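Local coordinates for extracellular solute-binding protein (Bordetella parapertussis, PDB 3PU5) that probably binds a small solute, perhaps a polyamine, outside the cytoplasmic membrane and hands it to a transporter for uptake, at residues A[145-150]-A[317-322]; A[159-164]-A[301-306]. All coordinates share one frame; numbering follows the deposited sequence.

Contact 1: A[145-150]-A[317-322]; sequences VFFNNL and DLWNKR
In Trp319 and Leu150 alike CG lies anti to the backbone N, with chi1 179° in Trp319, and this brings the two side chains together. In Trp319 it swings the indole off helix 305-322 toward the end of strand 145-148. Leu150 lies against one face of that indole. Its CB stands 3.5 Å from the centroid of the Trp319 six-membered ring and 11° off the ring normal, so this is a CH-pi contact over the face. The closest ring atom is Trp319 CE3, 3.5 Å from Leu150 CB. The CD2 branch of Leu150 runs on toward the root of the indole, reaching 3.9 Å from Trp319 CB. The leucine points back along the indole toward the helix, while the indole reaches out the other way.

The far end of the indole meets the backbone of the other segment. Trp319 CH2 lies 3.5 Å from Asn148 O and 3.5 Å from Leu150 N. Both are van der Waals contacts, without a hydrogen bond. The Asn149 side chain runs across the indole, its amide plane 66° from the ring plane, and its ND2 comes to 3.7 Å from Trp319 CZ2. The polar partner of Asn149 lies elsewhere, as OD1 bonds to Ser152. Phe147 CD1 reaches the indole edge near its plane, but only at 4.5 Å from Trp319 CH2.

Phe191 of the neighbouring strand 188-192 packs edge-to-face with Trp319, and Leu160 and Leu181 bring helices 156-167 and 174-184 against it. Trp319 is buried in this setting. The arrangement is an aromatic side chain of the C-terminal helix packed on a strand end of an alpha/beta lobe, in a protein of the periplasmic-binding-protein fold.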
ATOM      1  N   VAL A 145       4.634  23.504   0.864  1.00 10.60           N
ATOM      2  CA  VAL A 145       4.845  22.072   0.989  1.00  9.58           C
ATOM      3  C   VAL A 145       3.818  21.481   1.958  1.00  9.28           C
ATOM      4  O   VAL A 145       3.472  22.114   2.957  1.00  9.33           O
ATOM      5  CB  VAL A 145       6.288  21.796   1.461  1.00 10.08           C
ATOM      6  CG1 VAL A 145       6.543  20.304   1.541  1.00  8.80           C
ATOM      7  CG2 VAL A 145       7.287  22.481   0.503  1.00  8.80           C
ATOM      8  N   PHE A 146       3.284  20.306   1.625  1.00  9.22           N
ATOM      9  CA  PHE A 146       2.405  19.568   2.537  1.00  8.95           C
ATOM     10  C   PHE A 146       3.067  18.235   2.886  1.00  9.61           C
ATOM     11  O   PHE A 146       3.990  17.815   2.194  1.00  9.46           O
ATOM     12  CB  PHE A 146       0.988  19.387   1.960  1.00  8.88           C
ATOM     13  CG  PHE A 146       0.950  18.743   0.588  1.00  9.28           C
ATOM     14  CD1 PHE A 146       1.028  17.359   0.451  1.00  9.08           C
ATOM     15  CD2 PHE A 146       0.831  19.521  -0.563  1.00  8.40           C
ATOM     16  CE1 PHE A 146       0.999  16.761  -0.816  1.00  9.02           C
ATOM     17  CE2 PHE A 146       0.802  18.935  -1.829  1.00  8.95           C
ATOM     18  CZ  PHE A 146       0.882  17.554  -1.958  1.00  8.22           C
ATOM     19  N   PHE A 147       2.624  17.582   3.961  1.00  9.67           N
ATOM     20  CA  PHE A 147       3.250  16.334   4.401  1.00  7.46           C
ATOM     21  C   PHE A 147       2.252  15.471   5.177  1.00  9.50           C
ATOM     22  O   PHE A 147       1.346  15.997   5.807  1.00  9.34           O
ATOM     23  CB  PHE A 147       4.476  16.628   5.280  1.00  9.35           C
ATOM     24  CG  PHE A 147       5.347  15.426   5.529  1.00  9.43           C
ATOM     25  CD1 PHE A 147       5.102  14.587   6.605  1.00  9.74           C
ATOM     26  CD2 PHE A 147       6.404  15.122   4.667  1.00 11.40           C
ATOM     27  CE1 PHE A 147       5.891  13.461   6.826  1.00 10.33           C
ATOM     28  CE2 PHE A 147       7.204  13.996   4.882  1.00  8.77           C
ATOM     29  CZ  PHE A 147       6.949  13.169   5.968  1.00  9.87           C
ATOM     30  N   ASN A 148       2.420  14.151   5.124  1.00  8.69           N
ATOM     31  CA  ASN A 148       1.523  13.219   5.820  1.00  8.90           C
ATOM     32  C   ASN A 148       1.465  13.476   7.330  1.00  9.83           C
ATOM     33  O   ASN A 148       2.506  13.512   7.995  1.00  9.43           O
ATOM     34  CB  ASN A 148       1.992  11.762   5.632  1.00  9.49           C
ATOM     35  CG  ASN A 148       2.374  11.424   4.197  1.00  9.27           C
ATOM     36  OD1 ASN A 148       1.927  10.406   3.652  1.00 11.14           O
ATOM     37  ND2 ASN A 148       3.235  12.240   3.595  1.00  8.92           N
ATOM     38  N   ASN A 149       0.267  13.628   7.884  1.00  9.24           N
ATOM     39  CA  ASN A 149       0.145  13.684   9.339  1.00 11.08           C
ATOM     40  C   ASN A 149       0.401  12.315   9.947  1.00 11.68           C
ATOM     41  O   ASN A 149      -0.277  11.352   9.588  1.00 10.63           O
ATOM     42  CB  ASN A 149      -1.233  14.177   9.771  1.00 10.47           C
ATOM     43  CG  ASN A 149      -1.322  14.375  11.277  1.00 13.58           C
ATOM     44  OD1 ASN A 149      -2.271  13.941  11.919  1.00 15.61           O
ATOM     45  ND2 ASN A 149      -0.315  15.015  11.841  1.00 13.59           N
ATOM     46  N   LEU A 150       1.368  12.221  10.861  1.00 10.76           N
ATOM     47  CA  LEU A 150       1.718  10.923  11.457  1.00 13.28           C
ATOM     48  C   LEU A 150       0.514  10.194  12.076  1.00 15.12           C
ATOM     49  O   LEU A 150       0.320   8.997  11.858  1.00 16.18           O
ATOM     50  CB  LEU A 150       2.858  11.054  12.479  1.00 13.86           C
ATOM     51  CG  LEU A 150       3.352   9.700  13.001  1.00 16.64           C
ATOM     52  CD1 LEU A 150       3.669   8.784  11.832  1.00 15.73           C
ATOM     53  CD2 LEU A 150       4.555   9.821  13.930  1.00 13.99           C
ATOM     54  N   ASP A 317       5.935   9.988  19.987  1.00 22.58           N
ATOM     55  CA  ASP A 317       6.509  10.794  21.063  1.00 25.24           C
ATOM     56  C   ASP A 317       7.452  11.864  20.507  1.00 24.59           C
ATOM     57  O   ASP A 317       7.312  13.047  20.818  1.00 25.38           O
ATOM     58  CB  ASP A 317       7.270   9.906  22.053  1.00 23.67           C
ATOM     59  CG  ASP A 317       6.343   9.143  22.991  1.00 31.11           C
ATOM     60  OD1 ASP A 317       5.138   9.481  23.060  1.00 33.37           O
ATOM     61  OD2 ASP A 317       6.824   8.208  23.676  1.00 35.78           O
ATOM     62  N   LEU A 318       8.414  11.440  19.691  1.00 23.78           N
ATOM     63  CA  LEU A 318       9.361  12.362  19.057  1.00 23.69           C
ATOM     64  C   LEU A 318       8.637  13.396  18.206  1.00 24.51           C
ATOM     65  O   LEU A 318       8.987  14.582  18.213  1.00 25.92           O
ATOM     66  CB  LEU A 318      10.354  11.599  18.184  1.00 24.14           C
ATOM     67  CG  LEU A 318      11.579  10.995  18.861  1.00 26.91           C
ATOM     68  CD1 LEU A 318      12.526  10.474  17.804  1.00 26.47           C
ATOM     69  CD2 LEU A 318      12.276  12.032  19.737  1.00 30.26           C
ATOM     70  N   TRP A 319       7.634  12.936  17.464  1.00 20.16           N
ATOM     71  CA  TRP A 319       6.803  13.821  16.655  1.00 22.56           C
ATOM     72  C   TRP A 319       6.172  14.889  17.548  1.00 26.12           C
ATOM     73  O   TRP A 319       6.349  16.081  17.317  1.00 25.34           O
ATOM     74  CB  TRP A 319       5.732  13.011  15.914  1.00 19.01           C
ATOM     75  CG  TRP A 319       4.768  13.800  15.054  1.00 20.18           C
ATOM     76  CD1 TRP A 319       3.712  14.554  15.486  1.00 24.81           C
ATOM     77  CD2 TRP A 319       4.743  13.867  13.617  1.00 17.87           C
ATOM     78  NE1 TRP A 319       3.048  15.101  14.416  1.00 23.37           N
ATOM     79  CE2 TRP A 319       3.657  14.695  13.256  1.00 20.37           C
ATOM     80  CE3 TRP A 319       5.539  13.323  12.605  1.00 16.82           C
ATOM     81  CZ2 TRP A 319       3.341  14.983  11.922  1.00 16.58           C
ATOM     82  CZ3 TRP A 319       5.225  13.608  11.281  1.00 17.28           C
ATOM     83  CH2 TRP A 319       4.135  14.429  10.953  1.00 15.92           C
ATOM     84  N   ASN A 320       5.455  14.464  18.582  1.00 28.66           N
ATOM     85  CA  ASN A 320       4.762  15.408  19.456  1.00 27.90           C
ATOM     86  C   ASN A 320       5.737  16.375  20.114  1.00 27.86           C
ATOM     87  O   ASN A 320       5.355  17.447  20.571  1.00 30.47           O
ATOM     88  CB  ASN A 320       3.936  14.664  20.511  1.00 26.91           C
ATOM     89  CG  ASN A 320       2.772  13.898  19.905  1.00 31.30           C
ATOM     90  OD1 ASN A 320       2.239  14.276  18.860  1.00 32.12           O
ATOM     91  ND2 ASN A 320       2.371  12.810  20.560  1.00 31.74           N
ATOM     92  N   LYS A 321       7.009  16.003  20.121  1.00 27.48           N
ATOM     93  CA  LYS A 321       8.020  16.773  20.824  1.00 26.84           C
ATOM     94  C   LYS A 321       8.703  17.829  19.952  1.00 33.43           C
ATOM     95  O   LYS A 321       8.895  18.977  20.377  1.00 29.66           O
ATOM     96  CB  LYS A 321       9.069  15.821  21.393  1.00 28.04           C
ATOM     97  CG  LYS A 321       9.684  16.296  22.684  1.00 29.56           C
ATOM     98  CD  LYS A 321       9.796  15.154  23.670  1.00 28.74           C
ATOM     99  CE  LYS A 321      10.723  14.072  23.155  1.00 31.91           C
ATOM    100  NZ  LYS A 321      11.104  13.122  24.246  1.00 34.14           N
ATOM    101  N   ARG A 322       9.022  17.392  18.746  1.00 26.86           N
ATOM    102  CA  ARG A 322       9.661  18.176  17.784  1.00 29.63           C
ATOM    103  C   ARG A 322       8.855  18.655  16.567  1.00 29.69           C
ATOM    104  O   ARG A 322       9.327  19.511  15.917  1.00 35.50           O
ATOM    105  CB  ARG A 322      10.952  17.511  17.429  1.00 30.44           C
ATOM    106  CG  ARG A 322      11.735  17.232  18.654  1.00 32.65           C
ATOM    107  CD  ARG A 322      12.579  16.069  18.525  1.00 33.07           C
ATOM    108  NE  ARG A 322      13.491  16.307  17.446  1.00 38.51           N
ATOM    109  CZ  ARG A 322      14.769  15.957  17.388  1.00 40.16           C
ATOM    110  NH1 ARG A 322      15.336  15.298  18.385  1.00 41.74           N
ATOM    111  NH2 ARG A 322      15.467  16.252  16.299  1.00 31.96           N
TER

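Contact 2: A[159-164]-A[301-306]; sequences VLSMFG and QLVDTA
Ser161 overlaps the two methyl groups of Val303, where helix 156-167 passes the chain leading into helix 305-322. Ser161 CB sits 3.9 Å from Val303 CG2 and 4.1 Å from Val303 CG1. The hydroxyl adds a further touch, with Ser161 OG 3.8 Å from Val303 CG1. Val303 holds CG1 anti to its backbone N, at chi1 -175°, and CG2 anti to its carbonyl carbon. Both branches then present their methyls to the serine from the same side. The nearest pair of CA atoms is Ser161 CA to Val303 CA, 7.4 Å.

The hydroxyl makes no hydrogen bond across the contact. Ser161 OG bonds instead to the carbonyl of Ala157, one turn earlier in its own helix, and weakly to Tyr171 O. That leaves dispersion as the main interaction with the valine. Leu308 touches both Ser161 and Val303, and Val238 of strand 238-246 also packs on Val303.

One residue along, the selenomethionine at Met162 bends toward the start of the other segment. Its SE lies 4.2 Å from Gln301 CG, so the glutamine takes part through its aliphatic chain. The amide end turns elsewhere, with Gln301 NE2 bonded to Ser299 O. The backbone of Gln301 pairs with Ala237 and Ser239, beside the same strand that meets Met162.

Past Val303 the chain turns into the helix. Asp304 is its N-cap, and its OD1 accepts from Ala306 N at 2.9 Å. The N-H...O angle is 126°, so the bond is weak. The extended lead-in to this N-capped C-terminal helix thus packs on the side of helix 156-167, in a lobe of what is, by family, a periplasmic-binding-protein fold.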
ATOM      1  N   VAL A 159       6.857   7.155   5.035  1.00 10.16           N
ATOM      2  CA  VAL A 159       7.674   8.206   4.432  1.00 11.50           C
ATOM      3  C   VAL A 159       8.842   8.577   5.346  1.00 11.06           C
ATOM      4  O   VAL A 159       9.979   8.678   4.894  1.00 12.20           O
ATOM      5  CB  VAL A 159       6.840   9.456   4.091  1.00  9.40           C
ATOM      6  CG1 VAL A 159       7.715  10.519   3.424  1.00  9.63           C
ATOM      7  CG2 VAL A 159       5.705   9.073   3.171  1.00 10.54           C
ATOM      8  N   LEU A 160       8.558   8.774   6.631  1.00  9.93           N
ATOM      9  CA  LEU A 160       9.613   9.077   7.606  1.00 10.15           C
ATOM     10  C   LEU A 160      10.682   7.981   7.649  1.00 12.73           C
ATOM     11  O   LEU A 160      11.876   8.271   7.769  1.00 13.51           O
ATOM     12  CB  LEU A 160       9.019   9.296   8.998  1.00 11.31           C
ATOM     13  CG  LEU A 160       8.223  10.594   9.204  1.00 12.61           C
ATOM     14  CD1 LEU A 160       7.358  10.503  10.449  1.00  9.08           C
ATOM     15  CD2 LEU A 160       9.168  11.798   9.275  1.00 12.60           C
ATOM     16  N   SER A 161      10.258   6.723   7.542  1.00 12.71           N
ATOM     17  CA  SER A 161      11.214   5.614   7.480  1.00 14.61           C
ATOM     18  C   SER A 161      12.234   5.802   6.360  1.00 13.98           C
ATOM     19  O   SER A 161      13.417   5.489   6.529  1.00 14.01           O
ATOM     20  CB  SER A 161      10.496   4.277   7.305  1.00 13.82           C
ATOM     21  OG  SER A 161       9.936   3.850   8.528  1.00 16.79           O
HETATM   22  N   MSE A 162      11.775   6.294   5.208  1.00 13.92           N
HETATM   23  CA  MSE A 162      12.678   6.577   4.097  1.00 12.72           C
HETATM   24  C   MSE A 162      13.662   7.669   4.479  1.00 13.90           C
HETATM   25  O   MSE A 162      14.822   7.636   4.055  1.00 13.79           O
HETATM   26  CB  MSE A 162      11.922   7.037   2.851  1.00 13.70           C
HETATM   27  CG  MSE A 162      11.326   5.925   2.012  1.00 24.09           C
HETATM   28 SE   MSE A 162      12.622   4.851   0.997  1.00 62.16          SE
HETATM   29  CE  MSE A 162      14.112   6.061   1.023  1.00  3.02           C
ATOM     30  N   PHE A 163      13.187   8.659   5.238  1.00 11.39           N
ATOM     31  CA  PHE A 163      14.077   9.716   5.713  1.00 13.98           C
ATOM     32  C   PHE A 163      15.148   9.128   6.643  1.00 13.67           C
ATOM     33  O   PHE A 163      16.318   9.509   6.586  1.00 13.26           O
ATOM     34  CB  PHE A 163      13.315  10.828   6.444  1.00 12.44           C
ATOM     35  CG  PHE A 163      12.467  11.692   5.550  1.00 10.67           C
ATOM     36  CD1 PHE A 163      12.512  11.558   4.178  1.00 11.01           C
ATOM     37  CD2 PHE A 163      11.645  12.668   6.102  1.00 12.12           C
ATOM     38  CE1 PHE A 163      11.734  12.363   3.360  1.00 11.26           C
ATOM     39  CE2 PHE A 163      10.853  13.483   5.295  1.00 11.57           C
ATOM     40  CZ  PHE A 163      10.901  13.330   3.918  1.00 12.40           C
ATOM     41  N   GLY A 164      14.742   8.203   7.506  1.00 12.69           N
ATOM     42  CA  GLY A 164      15.691   7.539   8.382  1.00 12.46           C
ATOM     43  C   GLY A 164      16.761   6.801   7.596  1.00 13.68           C
ATOM     44  O   GLY A 164      17.928   6.785   7.983  1.00 15.43           O
ATOM     45  N   GLN A 301      10.036   0.331  -2.491  1.00 11.95           N
ATOM     46  CA  GLN A 301      10.558  -0.024  -1.178  1.00 14.46           C
ATOM     47  C   GLN A 301       9.421  -0.298  -0.206  1.00 15.24           C
ATOM     48  O   GLN A 301       8.470   0.486  -0.109  1.00 14.37           O
ATOM     49  CB  GLN A 301      11.431   1.108  -0.623  1.00 16.61           C
ATOM     50  CG  GLN A 301      12.611   1.461  -1.510  1.00 17.50           C
ATOM     51  CD  GLN A 301      13.636   0.347  -1.585  1.00 20.52           C
ATOM     52  OE1 GLN A 301      14.196  -0.062  -0.570  1.00 23.30           O
ATOM     53  NE2 GLN A 301      13.889  -0.150  -2.795  1.00 20.43           N
ATOM     54  N   LEU A 302       9.530  -1.405   0.520  1.00 12.98           N
ATOM     55  CA  LEU A 302       8.550  -1.755   1.531  1.00 14.90           C
ATOM     56  C   LEU A 302       9.224  -1.768   2.890  1.00 16.58           C
ATOM     57  O   LEU A 302      10.302  -2.341   3.048  1.00 15.85           O
ATOM     58  CB  LEU A 302       7.949  -3.135   1.256  1.00 13.97           C
ATOM     59  CG  LEU A 302       7.021  -3.246   0.048  1.00 16.69           C
ATOM     60  CD1 LEU A 302       7.825  -3.316  -1.239  1.00 15.16           C
ATOM     61  CD2 LEU A 302       6.156  -4.475   0.195  1.00 14.36           C
ATOM     62  N   VAL A 303       8.587  -1.138   3.867  1.00 14.00           N
ATOM     63  CA  VAL A 303       9.130  -1.090   5.213  1.00 17.62           C
ATOM     64  C   VAL A 303       8.568  -2.235   6.057  1.00 17.56           C
ATOM     65  O   VAL A 303       7.380  -2.543   5.989  1.00 15.66           O
ATOM     66  CB  VAL A 303       8.828   0.254   5.881  1.00 16.78           C
ATOM     67  CG1 VAL A 303       9.513   0.333   7.245  1.00 18.43           C
ATOM     68  CG2 VAL A 303       9.278   1.407   4.974  1.00 16.77           C
ATOM     69  N   ASP A 304       9.442  -2.862   6.836  1.00 16.02           N
ATOM     70  CA  ASP A 304       9.089  -3.988   7.701  1.00 17.29           C
ATOM     71  C   ASP A 304       7.884  -3.686   8.590  1.00 19.73           C
ATOM     72  O   ASP A 304       7.932  -2.776   9.420  1.00 17.38           O
ATOM     73  CB  ASP A 304      10.311  -4.352   8.562  1.00 23.81           C
ATOM     74  CG  ASP A 304      10.028  -5.465   9.566  1.00 25.67           C
ATOM     75  OD1 ASP A 304       8.908  -6.018   9.580  1.00 30.07           O
ATOM     76  OD2 ASP A 304      10.950  -5.795  10.347  1.00 33.17           O
ATOM     77  N   THR A 305       6.807  -4.448   8.422  1.00 15.93           N
ATOM     78  CA  THR A 305       5.598  -4.236   9.219  1.00 17.85           C
ATOM     79  C   THR A 305       5.884  -4.269  10.721  1.00 19.19           C
ATOM     80  O   THR A 305       5.451  -3.383  11.456  1.00 17.79           O
ATOM     81  CB  THR A 305       4.491  -5.262   8.889  1.00 17.27           C
ATOM     82  OG1 THR A 305       4.222  -5.244   7.481  1.00 17.50           O
ATOM     83  CG2 THR A 305       3.210  -4.936   9.648  1.00 16.48           C
ATOM     84  N   ALA A 306       6.612  -5.288  11.168  1.00 17.68           N
ATOM     85  CA  ALA A 306       6.941  -5.443  12.585  1.00 21.59           C
ATOM     86  C   ALA A 306       7.711  -4.240  13.108  1.00 20.61           C
ATOM     87  O   ALA A 306       7.485  -3.789  14.229  1.00 21.85           O
ATOM     88  CB  ALA A 306       7.746  -6.731  12.817  1.00 21.72           C
TER

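Both contacts use helix 305-322 or its lead-in. Contact 2 lies where that helix begins and contact 1 at its far end, with centres about 15 Å apart. Contact 1 is buried and rests on an indole. Contact 2 is partly buried, smaller, and made by short or flexible side chains without a ring. Neither has a hydrogen bond across it. Their other halves, strand 145-148 and helix 156-167, follow each other in the chain. Both segments of contact 2 lie between those of contact 1, which nests it in the loop that contact 1 closes. The two join directly: Phe147 CE2 lies 3.7 Å from Phe163 CE2, and Trp319 CZ3 is 3.9 Å from Leu160 CD1.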